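PDB 5T79: aldo-keto Reductase, OXIDOREDUCTASE from Salmonella typhimurium, which probably acts as an NADPH-dependent aldo-keto reductase of the TIM-barrel type, studied for converting 3-hydroxybutanal to 1,3-butanediol. Local coordinates for residues A[197-201]-A[324-328]; A[228-233]-A[253-257]. All coordinates share one frame; numbering follows the deposited sequence.

Contact 1 and contact 2 lie on the same side of the chain's centre, their own centres about 14 Å apart, with contact 2 nested in sequence inside the loop that contact 1 closes. They meet through loop side chains: Phe199 CE2 packs 3.7 Å from Leu229 CD2. The same ring also touches Gln228 OE1 through CD2, and Leu198 CD1 packs on Leu229 CD2. Helix 257-272, which starts at the end of contact 2, touches both. Their relation to NADPH differs. Segment 228-233 reaches the cofactor directly, with Arg232 on the 2'-phosphate, whereas in contact 1 the side chain of Phe199 stays about 10 Å from it between nearest atoms.

Contact 1 of 2, residues A[197-201]-A[324-328]; sequences SLFER and IDAIL
Phe199 and Leu328 bring the two backbones nearest, with 7.6 Å between their CA atoms, where a type I turn from Ser197 to Glu200 faces one side of helix 318-329. Leu328 carries the largest share of the contact, and its two methyls divide the work. CD1 lies 3.4 Å from the carbonyl O of Leu198 and also packs on the guanidinium end of Arg201, while CD2 meets the rim of the Phe199 ring near its plane, 3.8 Å from CE1. Phe199 starts off pointing away from the helix, and only the ring's CD1-CE1 side comes back to it; Lys259 makes a cation-pi contact with the same ring. Leu198 crosses Ile324 at about a right angle, and its CD2 presses on Ile324 CG2 at 3.4 Å, tighter than usual for two methyl groups. Trp284 of helix 277-285 packs on both residues.

The polar part of the contact is a salt bridge. Arg201 NH1 donates to Asp325 OD1 at 2.8 Å and 163°, nearly in the guanidinium plane but 46° above the carboxylate plane. The bend at chi3 (69°) in an otherwise extended arginine chain turns the guanidinium edge to the acid. A water accepts from Arg201 NH2 and donates to Asp325 OD2, making a second, indirect link. NH2 also forms salt bridges with Glu204 and with a sulfate probably from the crystallisation liquor, so the positive charge is probably shared among several anions.

Within the loop, Ser197 OG accepts from Phe199 N, an ST turn inside the type I turn. The whole joins a loop following strand 191-193 of the TIM barrel to the C-terminal helix.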
loop_
_atom_site.group_PDB
_atom_site.type_symbol
_atom_site.label_atom_id
_atom_site.label_comp_id
_atom_site.label_asym_id
_atom_site.label_seq_id
_atom_site.Cartn_x
_atom_site.Cartn_y
_atom_site.Cartn_z
ATOM N N SER A 197 -0.425 -5.982 10.158
ATOM C CA SER A 197 0.668 -5.585 11.069
ATOM C C SER A 197 0.694 -6.512 12.253
ATOM O O SER A 197 -0.190 -7.353 12.372
ATOM C CB SER A 197 0.473 -4.146 11.560
ATOM O OG SER A 197 -0.564 -4.079 12.535
ATOM N N LEU A 198 1.651 -6.320 13.176
ATOM C CA LEU A 198 1.690 -7.099 14.427
ATOM C C LEU A 198 0.368 -6.985 15.214
ATOM O O LEU A 198 -0.027 -7.935 15.898
ATOM C CB LEU A 198 2.843 -6.616 15.313
ATOM C CG LEU A 198 4.242 -7.063 14.885
ATOM C CD1 LEU A 198 5.307 -6.094 15.391
ATOM C CD2 LEU A 198 4.558 -8.442 15.451
ATOM N N PHE A 199 -0.307 -5.835 15.101
ATOM C CA PHE A 199 -1.543 -5.553 15.825
ATOM C C PHE A 199 -2.811 -5.865 15.006
ATOM O O PHE A 199 -3.925 -5.683 15.504
ATOM C CB PHE A 199 -1.555 -4.073 16.269
ATOM C CG PHE A 199 -0.589 -3.734 17.387
ATOM C CD1 PHE A 199 -0.110 -4.723 18.246
ATOM C CD2 PHE A 199 -0.216 -2.415 17.626
ATOM C CE1 PHE A 199 0.760 -4.405 19.293
ATOM C CE2 PHE A 199 0.640 -2.093 18.680
ATOM C CZ PHE A 199 1.112 -3.092 19.519
ATOM N N GLU A 200 -2.655 -6.345 13.777
ATOM C CA GLU A 200 -3.825 -6.675 12.956
ATOM C C GLU A 200 -3.496 -7.871 12.104
ATOM O O GLU A 200 -2.970 -7.716 11.004
ATOM C CB GLU A 200 -4.281 -5.463 12.106
ATOM C CG GLU A 200 -5.581 -5.728 11.352
ATOM C CD GLU A 200 -6.666 -6.338 12.225
ATOM O OE1 GLU A 200 -7.198 -5.596 13.084
ATOM O OE2 GLU A 200 -6.879 -7.576 12.148
ATOM N N ARG A 201 -3.817 -9.076 12.606
ATOM C CA ARG A 201 -3.384 -10.310 11.944
ATOM C C ARG A 201 -4.514 -11.113 11.254
ATOM O O ARG A 201 -4.326 -12.306 10.999
ATOM C CB ARG A 201 -2.679 -11.200 13.005
ATOM C CG ARG A 201 -1.444 -10.521 13.605
ATOM C CD ARG A 201 -0.801 -11.359 14.694
ATOM N NE ARG A 201 -0.176 -12.566 14.149
ATOM C CZ ARG A 201 0.622 -13.367 14.837
ATOM N NH1 ARG A 201 0.899 -13.105 16.111
ATOM N NH2 ARG A 201 1.161 -14.434 14.259
ATOM N N ILE A 324 7.235 -12.892 20.348
ATOM C CA ILE A 324 6.323 -11.880 19.788
ATOM C C ILE A 324 4.879 -12.263 20.084
ATOM O O ILE A 324 4.152 -11.437 20.620
ATOM C CB ILE A 324 6.589 -11.702 18.266
ATOM C CG1 ILE A 324 7.899 -10.920 18.049
ATOM C CG2 ILE A 324 5.398 -11.003 17.562
ATOM C CD1 ILE A 324 8.476 -10.901 16.585
ATOM N N ASP A 325 4.477 -13.520 19.768
ATOM C CA ASP A 325 3.122 -14.037 20.002
ATOM C C ASP A 325 2.751 -13.964 21.479
ATOM O O ASP A 325 1.596 -13.668 21.782
ATOM C CB ASP A 325 2.980 -15.481 19.497
ATOM C CG ASP A 325 2.998 -15.653 17.985
ATOM O OD1 ASP A 325 2.972 -14.612 17.253
ATOM O OD2 ASP A 325 2.995 -16.813 17.526
ATOM N N ALA A 326 3.726 -14.202 22.397
ATOM C CA ALA A 326 3.501 -14.116 23.843
ATOM C C ALA A 326 3.228 -12.657 24.265
ATOM O O ALA A 326 2.332 -12.433 25.075
ATOM C CB ALA A 326 4.692 -14.693 24.612
ATOM N N ILE A 327 3.961 -11.666 23.686
ATOM C CA ILE A 327 3.750 -10.237 23.976
ATOM C C ILE A 327 2.344 -9.828 23.508
ATOM O O ILE A 327 1.616 -9.152 24.242
ATOM C CB ILE A 327 4.858 -9.336 23.341
ATOM C CG1 ILE A 327 6.225 -9.568 24.036
ATOM C CG2 ILE A 327 4.460 -7.825 23.363
ATOM C CD1 ILE A 327 7.455 -9.048 23.211
ATOM N N LEU A 328 1.964 -10.255 22.298
ATOM C CA LEU A 328 0.671 -9.927 21.694
ATOM C C LEU A 328 -0.502 -10.592 22.432
ATOM O O LEU A 328 -1.614 -10.059 22.413
ATOM C CB LEU A 328 0.667 -10.331 20.214
ATOM C CG LEU A 328 1.683 -9.604 19.309
ATOM C CD1 LEU A 328 1.666 -10.180 17.897
ATOM C CD2 LEU A 328 1.435 -8.103 19.280
HETATM O O HOH W 1 1.715 -17.182 15.147
#

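Contact 2 of 2, residues A[228-233]-A[253-257]; sequences QLTDRY and EQITA. With NDP (NADPH dihydro-nicotinamide-adenine-dinucleotide phosphate), chain E.
Gln254 O is gripped by two donors: Gln228 NE2 at 3.0 Å and 159°, and a water at 2.8 Å. The carbonyl oxygen lies close to the amide plane of Gln228 (13° out of it), while the donor is tilted from the carbonyl plane of Gln254. Beyond CG the Gln228 chain is extended, which carries the amide across to segment 253-257 while CG packs on Ile255 CD1.

Tyr233 is held between two side chains. Ile255 CG2 sits over one face in a CH-pi contact, 4.2 Å from the ring centroid and 20° off its normal; Arg232 CD lies over the opposite face, towards the rim. Gln254 CB touches the phenol end at OH and CE1, and the OE1 of Gln254 accepts from Lys251 N.

Arg232 in turn faces the cofactor. Its NH2 donates to both NADPH O2X and O2B, each at 2.8 Å, and NE adds a weak bond to O2X. NH1 bonds to Gly226 O and, weakly, to Tyr233 OH. The guanidinium thus spends its donors on the 2'-phosphate and on neighbours that fix its plane, consistent with a preference for NADPH over NADH, with Tyr233 and Ile255 forming a second shell behind it.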
loop_
_atom_site.group_PDB
_atom_site.type_symbol
_atom_site.label_atom_id
_atom_site.label_comp_id
_atom_site.label_asym_id
_atom_site.label_seq_id
_atom_site.Cartn_x
_atom_site.Cartn_y
_atom_site.Cartn_z
ATOM N N GLN A 228 1.716 3.420 15.580
ATOM C CA GLN A 228 1.830 2.884 16.955
ATOM C C GLN A 228 3.101 2.047 17.127
ATOM O O GLN A 228 3.776 2.121 18.165
ATOM C CB GLN A 228 0.620 2.011 17.311
ATOM C CG GLN A 228 -0.647 2.823 17.598
ATOM C CD GLN A 228 -1.847 1.958 17.904
ATOM O OE1 GLN A 228 -1.811 0.723 17.817
ATOM N NE2 GLN A 228 -2.949 2.595 18.279
ATOM N N LEU A 229 3.451 1.283 16.085
ATOM C CA LEU A 229 4.610 0.386 16.110
ATOM C C LEU A 229 5.894 1.138 15.721
ATOM O O LEU A 229 6.606 0.754 14.790
ATOM C CB LEU A 229 4.342 -0.833 15.192
ATOM C CG LEU A 229 3.263 -1.815 15.701
ATOM C CD1 LEU A 229 2.721 -2.663 14.571
ATOM C CD2 LEU A 229 3.805 -2.709 16.821
ATOM N N THR A 230 6.158 2.251 16.432
ATOM C CA THR A 230 7.319 3.128 16.229
ATOM C C THR A 230 7.786 3.670 17.582
ATOM O O THR A 230 7.317 3.207 18.633
ATOM C CB THR A 230 6.989 4.311 15.266
ATOM O OG1 THR A 230 6.144 5.251 15.934
ATOM C CG2 THR A 230 6.352 3.875 13.947
ATOM N N ASP A 231 8.662 4.696 17.530
ATOM C CA ASP A 231 9.209 5.464 18.653
ATOM C C ASP A 231 8.224 6.486 19.185
ATOM O O ASP A 231 8.372 6.918 20.327
ATOM C CB ASP A 231 10.469 6.232 18.190
ATOM C CG ASP A 231 11.781 5.519 18.398
ATOM O OD1 ASP A 231 11.798 4.510 19.131
ATOM O OD2 ASP A 231 12.804 5.989 17.852
ATOM N N ARG A 232 7.257 6.914 18.337
ATOM C CA ARG A 232 6.279 7.983 18.586
ATOM C C ARG A 232 5.763 8.057 20.037
ATOM O O ARG A 232 5.875 9.123 20.645
ATOM C CB ARG A 232 5.084 7.882 17.619
ATOM C CG ARG A 232 4.232 9.156 17.571
ATOM C CD ARG A 232 2.913 8.952 16.858
ATOM N NE ARG A 232 3.053 9.011 15.403
ATOM C CZ ARG A 232 2.216 8.438 14.543
ATOM N NH1 ARG A 232 1.175 7.739 14.981
ATOM N NH2 ARG A 232 2.419 8.550 13.237
ATOM N N TYR A 233 5.223 6.950 20.587
ATOM C CA TYR A 233 4.622 6.975 21.925
ATOM C C TYR A 233 5.545 6.441 23.032
ATOM O O TYR A 233 5.065 6.193 24.148
ATOM C CB TYR A 233 3.286 6.213 21.926
ATOM C CG TYR A 233 2.318 6.691 20.865
ATOM C CD1 TYR A 233 1.754 7.966 20.928
ATOM C CD2 TYR A 233 1.947 5.866 19.810
ATOM C CE1 TYR A 233 0.860 8.411 19.956
ATOM C CE2 TYR A 233 1.049 6.299 18.836
ATOM C CZ TYR A 233 0.507 7.571 18.913
ATOM O OH TYR A 233 -0.363 8.003 17.946
ATOM N N GLU A 253 -7.483 7.040 21.019
ATOM C CA GLU A 253 -7.393 7.108 19.581
ATOM C C GLU A 253 -5.919 6.995 19.196
ATOM O O GLU A 253 -5.599 6.400 18.176
ATOM C CB GLU A 253 -8.035 8.391 19.055
ATOM C CG GLU A 253 -9.559 8.342 19.011
ATOM C CD GLU A 253 -10.230 8.722 20.323
ATOM O OE1 GLU A 253 -9.536 8.887 21.346
ATOM O OE2 GLU A 253 -11.465 8.874 20.319
ATOM N N GLN A 254 -5.027 7.626 19.959
ATOM C CA GLN A 254 -3.604 7.503 19.663
ATOM C C GLN A 254 -3.049 6.096 19.947
ATOM O O GLN A 254 -2.529 5.448 19.050
ATOM C CB GLN A 254 -2.835 8.544 20.463
ATOM C CG GLN A 254 -3.151 9.966 20.066
ATOM C CD GLN A 254 -2.503 10.974 20.983
ATOM O OE1 GLN A 254 -3.023 11.274 22.049
ATOM N NE2 GLN A 254 -1.368 11.509 20.564
ATOM N N ILE A 255 -3.298 5.594 21.157
ATOM C CA ILE A 255 -2.899 4.245 21.598
ATOM C C ILE A 255 -3.589 3.908 22.938
ATOM O O ILE A 255 -3.681 4.783 23.799
ATOM C CB ILE A 255 -1.336 4.123 21.689
ATOM C CG1 ILE A 255 -0.882 2.650 21.768
ATOM C CG2 ILE A 255 -0.700 4.981 22.815
ATOM C CD1 ILE A 255 0.538 2.407 21.271
ATOM N N THR A 256 -4.061 2.651 23.110
ATOM C CA THR A 256 -4.662 2.197 24.379
ATOM C C THR A 256 -3.535 1.817 25.356
ATOM O O THR A 256 -2.382 1.665 24.930
ATOM C CB THR A 256 -5.629 1.003 24.185
ATOM O OG1 THR A 256 -4.892 -0.140 23.749
ATOM C CG2 THR A 256 -6.801 1.304 23.246
ATOM N N ALA A 257 -3.864 1.651 26.650
ATOM C CA ALA A 257 -2.880 1.262 27.672
ATOM C C ALA A 257 -2.265 -0.106 27.367
ATOM O O ALA A 257 -1.038 -0.242 27.462
ATOM C CB ALA A 257 -3.519 1.249 29.058
HETATM P PA NDP E . 2.277 3.254 8.496
HETATM O O1A NDP E . 3.569 2.856 7.848
HETATM O O2A NDP E . 1.430 2.366 9.290
HETATM O O5B NDP E . 2.467 4.551 9.430
HETATM C C5B NDP E . 2.909 5.730 8.729
HETATM C C4B NDP E . 3.051 6.898 9.665
HETATM O O4B NDP E . 3.775 6.485 10.846
HETATM C C3B NDP E . 3.829 8.068 9.066
HETATM O O3B NDP E . 2.935 9.009 8.474
HETATM C C2B NDP E . 4.597 8.630 10.255
HETATM O O2B NDP E . 3.805 9.594 10.982
HETATM C C1B NDP E . 4.817 7.397 11.134
HETATM N N9A NDP E . 6.092 6.718 10.926
HETATM C C8A NDP E . 6.468 5.944 9.860
HETATM N N7A NDP E . 7.681 5.454 9.956
HETATM C C5A NDP E . 8.139 5.947 11.169
HETATM C C6A NDP E . 9.382 5.849 11.827
HETATM N N6A NDP E . 10.388 5.075 11.406
HETATM N N1A NDP E . 9.536 6.537 12.981
HETATM C C2A NDP E . 8.497 7.227 13.465
HETATM N N3A NDP E . 7.274 7.373 12.947
HETATM C C4A NDP E . 7.166 6.721 11.781
HETATM O O3 NDP E . 1.492 3.651 7.175
HETATM P PN NDP E . -0.029 4.137 7.092
HETATM O O1N NDP E . 0.183 5.601 6.974
HETATM O O2N NDP E . -0.905 3.585 8.208
HETATM O O5D NDP E . -0.745 3.514 5.774
HETATM C C5D NDP E . 0.136 2.915 4.784
HETATM C C4D NDP E . -0.359 3.191 3.383
HETATM O O4D NDP E . -1.425 2.273 3.076
HETATM C C3D NDP E . -0.935 4.570 3.119
HETATM O O3D NDP E . 0.102 5.509 2.879
HETATM C C2D NDP E . -1.894 4.314 1.948
HETATM O O2D NDP E . -1.370 4.419 0.625
HETATM C C1D NDP E . -2.382 2.893 2.242
HETATM N N1N NDP E . -3.666 2.847 2.972
HETATM C C2N NDP E . -4.715 2.176 2.345
HETATM C C3N NDP E . -5.933 2.056 2.901
HETATM C C7N NDP E . -6.914 1.083 2.304
HETATM O O7N NDP E . -8.039 1.070 2.826
HETATM N N7N NDP E . -6.605 0.324 1.252
HETATM C C4N NDP E . -6.273 2.858 4.129
HETATM C C5N NDP E . -5.052 3.312 4.853
HETATM C C6N NDP E . -3.857 3.329 4.298
HETATM P P2B NDP E . 4.249 11.051 11.546
HETATM O O1X NDP E . 3.539 12.224 10.979
HETATM O O2X NDP E . 4.002 10.865 13.037
HETATM O O3X NDP E . 5.759 11.093 11.341
HETATM O O HOH W 2 -4.816 1.411 20.463
HETATM O O HOH W 3 -2.457 5.803 16.276
#